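Local coordinates for uncharacterized protein (Chaetomium thermophilum, PDB 3LPZ) that probably acts in the Get pathway of tail-anchored protein biogenesis as Get4, an alpha-solenoid that binds Get5 and is suited to several interactions, at residues W51-S62 with L77-A88. Numbering follows the deposited sequence.
Sequences WAAAVDILASVS and LAVLLVDTFRQA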
ATOM      1  N   TRP A  51     -10.440 -30.596  -1.822  1.00 24.70           N
ATOM      2  CA  TRP A  51      -9.691 -29.352  -1.959  1.00 25.80           C
ATOM      3  C   TRP A  51      -8.512 -29.305  -1.018  1.00 25.58           C
ATOM      4  O   TRP A  51      -7.467 -28.754  -1.385  1.00 25.79           O
ATOM      5  CB  TRP A  51     -10.599 -28.144  -1.697  1.00 26.56           C
ATOM      6  CG  TRP A  51     -11.765 -28.147  -2.627  1.00 28.88           C
ATOM      7  CD1 TRP A  51     -13.078 -28.422  -2.311  1.00 30.59           C
ATOM      8  CD2 TRP A  51     -11.731 -27.908  -4.034  1.00 29.17           C
ATOM      9  NE1 TRP A  51     -13.850 -28.350  -3.434  1.00 29.76           N
ATOM     10  CE2 TRP A  51     -13.054 -28.031  -4.506  1.00 30.23           C
ATOM     11  CE3 TRP A  51     -10.714 -27.571  -4.939  1.00 30.03           C
ATOM     12  CZ2 TRP A  51     -13.390 -27.828  -5.844  1.00 31.14           C
ATOM     13  CZ3 TRP A  51     -11.046 -27.380  -6.269  1.00 32.26           C
ATOM     14  CH2 TRP A  51     -12.370 -27.513  -6.710  1.00 32.55           C
ATOM     15  N   ALA A  52      -8.677 -29.884   0.175  1.00 25.07           N
ATOM     16  CA  ALA A  52      -7.624 -29.850   1.184  1.00 25.03           C
ATOM     17  C   ALA A  52      -6.369 -30.592   0.697  1.00 24.82           C
ATOM     18  O   ALA A  52      -5.256 -30.153   0.947  1.00 24.80           O
ATOM     19  CB  ALA A  52      -8.117 -30.406   2.521  1.00 25.52           C
ATOM     20  N   ALA A  53      -6.576 -31.710   0.006  1.00 24.07           N
ATOM     21  CA  ALA A  53      -5.485 -32.467  -0.597  1.00 23.48           C
ATOM     22  C   ALA A  53      -4.817 -31.676  -1.725  1.00 22.43           C
ATOM     23  O   ALA A  53      -3.596 -31.560  -1.764  1.00 21.71           O
ATOM     24  CB  ALA A  53      -5.994 -33.819  -1.114  1.00 23.13           C
ATOM     25  N   ALA A  54      -5.622 -31.136  -2.639  1.00 21.51           N
ATOM     26  CA  ALA A  54      -5.068 -30.397  -3.756  1.00 21.30           C
ATOM     27  C   ALA A  54      -4.196 -29.248  -3.239  1.00 21.11           C
ATOM     28  O   ALA A  54      -3.109 -29.018  -3.759  1.00 20.32           O
ATOM     29  CB  ALA A  54      -6.178 -29.852  -4.647  1.00 21.18           C
ATOM     30  N   VAL A  55      -4.702 -28.522  -2.234  1.00 20.72           N
ATOM     31  CA  VAL A  55      -4.001 -27.395  -1.645  1.00 20.66           C
ATOM     32  C   VAL A  55      -2.678 -27.814  -1.000  1.00 21.70           C
ATOM     33  O   VAL A  55      -1.654 -27.148  -1.204  1.00 22.39           O
ATOM     34  CB  VAL A  55      -4.908 -26.619  -0.611  1.00 20.70           C
ATOM     35  CG1 VAL A  55      -4.056 -25.737   0.347  1.00 19.04           C
ATOM     36  CG2 VAL A  55      -5.936 -25.772  -1.333  1.00 19.69           C
ATOM     37  N   ASP A  56      -2.690 -28.889  -0.211  1.00 22.25           N
ATOM     38  CA  ASP A  56      -1.466 -29.312   0.489  0.50 22.84           C
ATOM     39  C   ASP A  56      -0.421 -29.712  -0.553  1.00 22.87           C
ATOM     40  O   ASP A  56       0.741 -29.333  -0.440  1.00 23.31           O
ATOM     41  CB  ASP A  56      -1.720 -30.483   1.446  0.50 23.13           C
ATOM     42  CG  ASP A  56      -2.416 -30.067   2.741  0.50 24.50           C
ATOM     43  OD1 ASP A  56      -2.475 -28.868   3.075  0.50 25.35           O
ATOM     44  OD2 ASP A  56      -2.927 -30.962   3.434  0.50 27.06           O
ATOM     45  N   ILE A  57      -0.848 -30.455  -1.573  1.00 21.86           N
ATOM     46  CA  ILE A  57       0.051 -30.863  -2.658  1.00 21.42           C
ATOM     47  C   ILE A  57       0.661 -29.662  -3.396  1.00 20.67           C
ATOM     48  O   ILE A  57       1.887 -29.566  -3.528  1.00 21.27           O
ATOM     49  CB  ILE A  57      -0.651 -31.812  -3.658  1.00 21.37           C
ATOM     50  CG1 ILE A  57      -0.968 -33.145  -2.952  1.00 21.51           C
ATOM     51  CG2 ILE A  57       0.232 -32.042  -4.913  1.00 20.80           C
ATOM     52  CD1 ILE A  57      -2.008 -33.982  -3.660  1.00 21.60           C
ATOM     53  N   LEU A  58      -0.188 -28.756  -3.871  1.00 18.85           N
ATOM     54  CA  LEU A  58       0.303 -27.571  -4.598  1.00 18.61           C
ATOM     55  C   LEU A  58       1.211 -26.685  -3.740  1.00 19.09           C
ATOM     56  O   LEU A  58       2.267 -26.225  -4.211  1.00 18.69           O
ATOM     57  CB  LEU A  58      -0.884 -26.750  -5.159  1.00 17.83           C
ATOM     58  CG  LEU A  58      -1.629 -27.500  -6.273  1.00 16.93           C
ATOM     59  CD1 LEU A  58      -2.938 -26.799  -6.641  1.00 16.38           C
ATOM     60  CD2 LEU A  58      -0.749 -27.657  -7.503  1.00 16.53           C
ATOM     61  N   ALA A  59       0.800 -26.410  -2.500  1.00 19.48           N
ATOM     62  CA  ALA A  59       1.614 -25.541  -1.631  1.00 20.56           C
ATOM     63  C   ALA A  59       2.977 -26.173  -1.314  1.00 20.92           C
ATOM     64  O   ALA A  59       3.986 -25.495  -1.374  1.00 20.21           O
ATOM     65  CB  ALA A  59       0.846 -25.161  -0.301  1.00 20.68           C
ATOM     66  N   SER A  60       3.007 -27.464  -0.972  1.00 20.75           N
ATOM     67  CA  SER A  60       4.283 -28.087  -0.596  1.00 21.43           C
ATOM     68  C   SER A  60       5.219 -28.164  -1.796  1.00 20.98           C
ATOM     69  O   SER A  60       6.394 -27.813  -1.689  1.00 21.71           O
ATOM     70  CB  SER A  60       4.079 -29.508  -0.048  1.00 22.11           C
ATOM     71  OG  SER A  60       3.161 -29.500   1.018  1.00 25.23           O
ATOM     72  N   VAL A  61       4.700 -28.593  -2.941  1.00 20.00           N
ATOM     73  CA  VAL A  61       5.538 -28.797  -4.122  1.00 19.87           C
ATOM     74  C   VAL A  61       5.960 -27.461  -4.764  1.00 20.17           C
ATOM     75  O   VAL A  61       7.090 -27.330  -5.268  1.00 19.82           O
ATOM     76  CB  VAL A  61       4.870 -29.734  -5.175  1.00 19.68           C
ATOM     77  CG1 VAL A  61       5.718 -29.803  -6.477  1.00 19.73           C
ATOM     78  CG2 VAL A  61       4.616 -31.174  -4.589  1.00 20.76           C
ATOM     79  N   SER A  62       5.055 -26.482  -4.756  1.00 19.69           N
ATOM     80  CA  SER A  62       5.393 -25.135  -5.203  1.00 20.56           C
ATOM     81  C   SER A  62       6.590 -24.593  -4.424  1.00 20.76           C
ATOM     82  O   SER A  62       7.548 -24.076  -5.021  1.00 21.05           O
ATOM     83  CB  SER A  62       4.227 -24.157  -5.012  1.00 20.69           C
ATOM     84  OG  SER A  62       4.715 -22.841  -5.259  1.00 24.59           O
ATOM     85  N   LEU A  77       2.869 -23.206 -10.185  1.00 20.54           N
ATOM     86  CA  LEU A  77       2.127 -23.973  -9.169  1.00 20.20           C
ATOM     87  C   LEU A  77       1.535 -23.078  -8.075  1.00 19.25           C
ATOM     88  O   LEU A  77       0.441 -23.358  -7.568  1.00 18.26           O
ATOM     89  CB  LEU A  77       3.002 -25.061  -8.537  1.00 20.81           C
ATOM     90  CG  LEU A  77       2.740 -26.486  -8.995  1.00 23.49           C
ATOM     91  CD1 LEU A  77       2.413 -26.593 -10.480  1.00 24.38           C
ATOM     92  CD2 LEU A  77       3.831 -27.402  -8.582  1.00 23.71           C
ATOM     93  N   ALA A  78       2.269 -22.023  -7.710  1.00 18.32           N
ATOM     94  CA  ALA A  78       1.770 -21.073  -6.702  1.00 18.82           C
ATOM     95  C   ALA A  78       0.531 -20.348  -7.230  1.00 18.84           C
ATOM     96  O   ALA A  78      -0.416 -20.114  -6.489  1.00 17.86           O
ATOM     97  CB  ALA A  78       2.874 -20.063  -6.284  1.00 18.20           C
ATOM     98  N   VAL A  79       0.538 -19.984  -8.511  1.00 19.14           N
ATOM     99  CA  VAL A  79      -0.663 -19.380  -9.140  1.00 19.28           C
ATOM    100  C   VAL A  79      -1.829 -20.380  -9.159  1.00 19.53           C
ATOM    101  O   VAL A  79      -2.994 -20.007  -8.884  1.00 19.35           O
ATOM    102  CB  VAL A  79      -0.338 -18.818 -10.584  1.00 19.60           C
ATOM    103  CG1 VAL A  79      -1.600 -18.350 -11.330  1.00 18.90           C
ATOM    104  CG2 VAL A  79       0.670 -17.648 -10.477  1.00 19.29           C
ATOM    105  N   LEU A  80      -1.529 -21.651  -9.458  1.00 19.32           N
ATOM    106  CA  LEU A  80      -2.559 -22.701  -9.473  0.50 19.26           C
ATOM    107  C   LEU A  80      -3.161 -22.868  -8.069  1.00 19.36           C
ATOM    108  O   LEU A  80      -4.338 -23.142  -7.913  1.00 19.51           O
ATOM    109  CB  LEU A  80      -1.953 -24.027  -9.961  0.50 19.10           C
ATOM    110  CG  LEU A  80      -2.897 -25.199 -10.234  0.50 18.37           C
ATOM    111  CD1 LEU A  80      -4.046 -24.773 -11.156  0.50 18.09           C
ATOM    112  CD2 LEU A  80      -2.125 -26.412 -10.814  0.50 17.80           C
ATOM    113  N   LEU A  81      -2.328 -22.686  -7.047  1.00 19.01           N
ATOM    114  CA  LEU A  81      -2.763 -22.799  -5.676  1.00 18.51           C
ATOM    115  C   LEU A  81      -3.841 -21.747  -5.385  1.00 18.42           C
ATOM    116  O   LEU A  81      -4.853 -22.049  -4.749  1.00 17.68           O
ATOM    117  CB  LEU A  81      -1.568 -22.627  -4.719  1.00 18.84           C
ATOM    118  CG  LEU A  81      -1.890 -22.498  -3.212  1.00 19.97           C
ATOM    119  CD1 LEU A  81      -2.595 -23.783  -2.698  1.00 20.82           C
ATOM    120  CD2 LEU A  81      -0.626 -22.155  -2.380  1.00 18.09           C
ATOM    121  N   VAL A  82      -3.603 -20.508  -5.820  1.00 18.89           N
ATOM    122  CA  VAL A  82      -4.598 -19.444  -5.642  1.00 19.18           C
ATOM    123  C   VAL A  82      -5.860 -19.821  -6.404  1.00 20.28           C
ATOM    124  O   VAL A  82      -6.958 -19.655  -5.880  1.00 19.59           O
ATOM    125  CB  VAL A  82      -4.119 -18.058  -6.167  1.00 18.98           C
ATOM    126  CG1 VAL A  82      -5.245 -17.009  -6.014  1.00 18.97           C
ATOM    127  CG2 VAL A  82      -2.868 -17.600  -5.414  1.00 18.27           C
ATOM    128  N   ASP A  83      -5.749 -20.300  -7.645  1.00 21.05           N
ATOM    129  CA  ASP A  83      -6.952 -20.644  -8.400  0.50 22.60           C
ATOM    130  C   ASP A  83      -7.713 -21.796  -7.722  1.00 22.21           C
ATOM    131  O   ASP A  83      -8.942 -21.897  -7.805  1.00 22.35           O
ATOM    132  CB  ASP A  83      -6.598 -20.937  -9.863  0.50 23.51           C
ATOM    133  CG  ASP A  83      -6.462 -19.659 -10.684  0.50 25.83           C
ATOM    134  OD1 ASP A  83      -7.458 -18.897 -10.830  0.50 28.98           O
ATOM    135  OD2 ASP A  83      -5.359 -19.396 -11.185  0.50 29.10           O
ATOM    136  N   THR A  84      -6.960 -22.660  -7.038  1.00 21.36           N
ATOM    137  CA  THR A  84      -7.547 -23.763  -6.306  1.00 20.57           C
ATOM    138  C   THR A  84      -8.348 -23.230  -5.120  1.00 20.20           C
ATOM    139  O   THR A  84      -9.438 -23.727  -4.868  1.00 20.22           O
ATOM    140  CB  THR A  84      -6.469 -24.780  -5.865  1.00 20.91           C
ATOM    141  OG1 THR A  84      -5.849 -25.322  -7.047  1.00 20.36           O
ATOM    142  CG2 THR A  84      -7.079 -25.930  -5.051  1.00 19.80           C
ATOM    143  N   PHE A  85      -7.820 -22.224  -4.410  1.00 19.56           N
ATOM    144  CA  PHE A  85      -8.549 -21.590  -3.287  1.00 20.21           C
ATOM    145  C   PHE A  85      -9.863 -20.989  -3.802  1.00 20.33           C
ATOM    146  O   PHE A  85     -10.913 -21.117  -3.181  1.00 20.13           O
ATOM    147  CB  PHE A  85      -7.704 -20.489  -2.615  1.00 19.22           C
ATOM    148  CG  PHE A  85      -6.637 -20.995  -1.635  1.00 20.89           C
ATOM    149  CD1 PHE A  85      -6.811 -22.154  -0.887  1.00 22.19           C
ATOM    150  CD2 PHE A  85      -5.478 -20.257  -1.424  1.00 23.46           C
ATOM    151  CE1 PHE A  85      -5.818 -22.593   0.035  1.00 22.57           C
ATOM    152  CE2 PHE A  85      -4.483 -20.692  -0.508  1.00 23.15           C
ATOM    153  CZ  PHE A  85      -4.668 -21.854   0.221  1.00 20.89           C
ATOM    154  N   ARG A  86      -9.795 -20.302  -4.927  1.00 21.22           N
ATOM    155  CA  ARG A  86     -11.009 -19.785  -5.580  1.00 23.35           C
ATOM    156  C   ARG A  86     -12.063 -20.827  -5.879  1.00 24.29           C
ATOM    157  O   ARG A  86     -13.232 -20.636  -5.545  1.00 24.63           O
ATOM    158  CB  ARG A  86     -10.657 -19.169  -6.910  1.00 23.86           C
ATOM    159  CG  ARG A  86      -9.933 -17.937  -6.802  1.00 25.17           C
ATOM    160  CD  ARG A  86      -9.947 -17.290  -8.166  1.00 27.97           C
ATOM    161  NE  ARG A  86      -9.261 -16.020  -8.097  1.00 28.37           N
ATOM    162  CZ  ARG A  86      -8.034 -15.811  -8.543  1.00 29.94           C
ATOM    163  NH1 ARG A  86      -7.338 -16.809  -9.124  1.00 30.94           N
ATOM    164  NH2 ARG A  86      -7.521 -14.601  -8.425  1.00 27.82           N
ATOM    165  N   GLN A  87     -11.646 -21.908  -6.548  1.00 25.13           N
ATOM    166  CA  GLN A  87     -12.543 -22.997  -6.928  1.00 26.36           C
ATOM    167  C   GLN A  87     -13.140 -23.711  -5.717  1.00 25.93           C
ATOM    168  O   GLN A  87     -14.275 -24.161  -5.749  1.00 25.86           O
ATOM    169  CB  GLN A  87     -11.795 -24.028  -7.770  1.00 26.97           C
ATOM    170  CG  GLN A  87     -11.505 -23.569  -9.154  1.00 30.41           C
ATOM    171  CD  GLN A  87     -11.066 -24.727 -10.013  1.00 37.54           C
ATOM    172  OE1 GLN A  87     -11.824 -25.191 -10.866  1.00 42.53           O
ATOM    173  NE2 GLN A  87      -9.865 -25.244  -9.761  1.00 38.76           N
ATOM    174  N   ALA A  88     -12.351 -23.815  -4.660  1.00 25.37           N
ATOM    175  CA  ALA A  88     -12.802 -24.393  -3.400  1.00 25.17           C
ATOM    176  C   ALA A  88     -13.734 -23.456  -2.621  1.00 24.74           C
ATOM    177  O   ALA A  88     -14.330 -23.875  -1.656  1.00 24.17           O
ATOM    178  CB  ALA A  88     -11.594 -24.737  -2.539  1.00 25.00           C
TER
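Leu58 and Thr84 illustrate how antiparallel helices interlock by knobs into holes, each side chain serving as knob in a hole of the opposite helix. Leu58 enters between Leu77, Leu80, Leu81 and Thr84; its CD2 meets Leu77 CG at 4.0 Å, while CD1 lies against Thr84 OG1. Thr84 returns the insertion among Trp51, Ala54, Val55 and Leu58. With CG2 anti to the backbone N, the methyl reaches Val55 CG2 at 3.9 Å, and the hydroxyl turns back to donate to Leu80 O (OG1 to O 2.8 Å), from above the carbonyl plane and on the face opposite Thr84 N. That polar group is thus satisfied within its own helix, inside an apolar interface.

The helices, 51-67 and 71-88, form a hairpin of the Get4 alpha-solenoid, their segment axes 8.8 Å apart and 158° from parallel; helix 28-47 lies against helix 51-67, and helix 94-104 touches both.

Toward Ala88 two aromatic rings enter the contact. The Trp51 indole lays one face over Ala88, whose CB makes a CH-pi contact 3.7 Å from the centroid of the five-membered ring, 27° off its normal. The six-membered ring extends to Gln87, CH2 meeting CB at 3.7 Å, and Thr84 CG2 lies at its edge. An alanine in place of Trp51 would probably open a gap over Ala88, leave its CB without the CH-pi face and cost Gln87 CB its contact with the six-membered ring. Val55 meets the Phe85 ring obliquely (CG2 to CE1 3.5 Å).

Near Leu77, contacts are aliphatic: its CD2 touches Val61 CG1, and its CB packs on CB of Ser62, while Ser62 OG is hydrogen-bonded to Gly74 O.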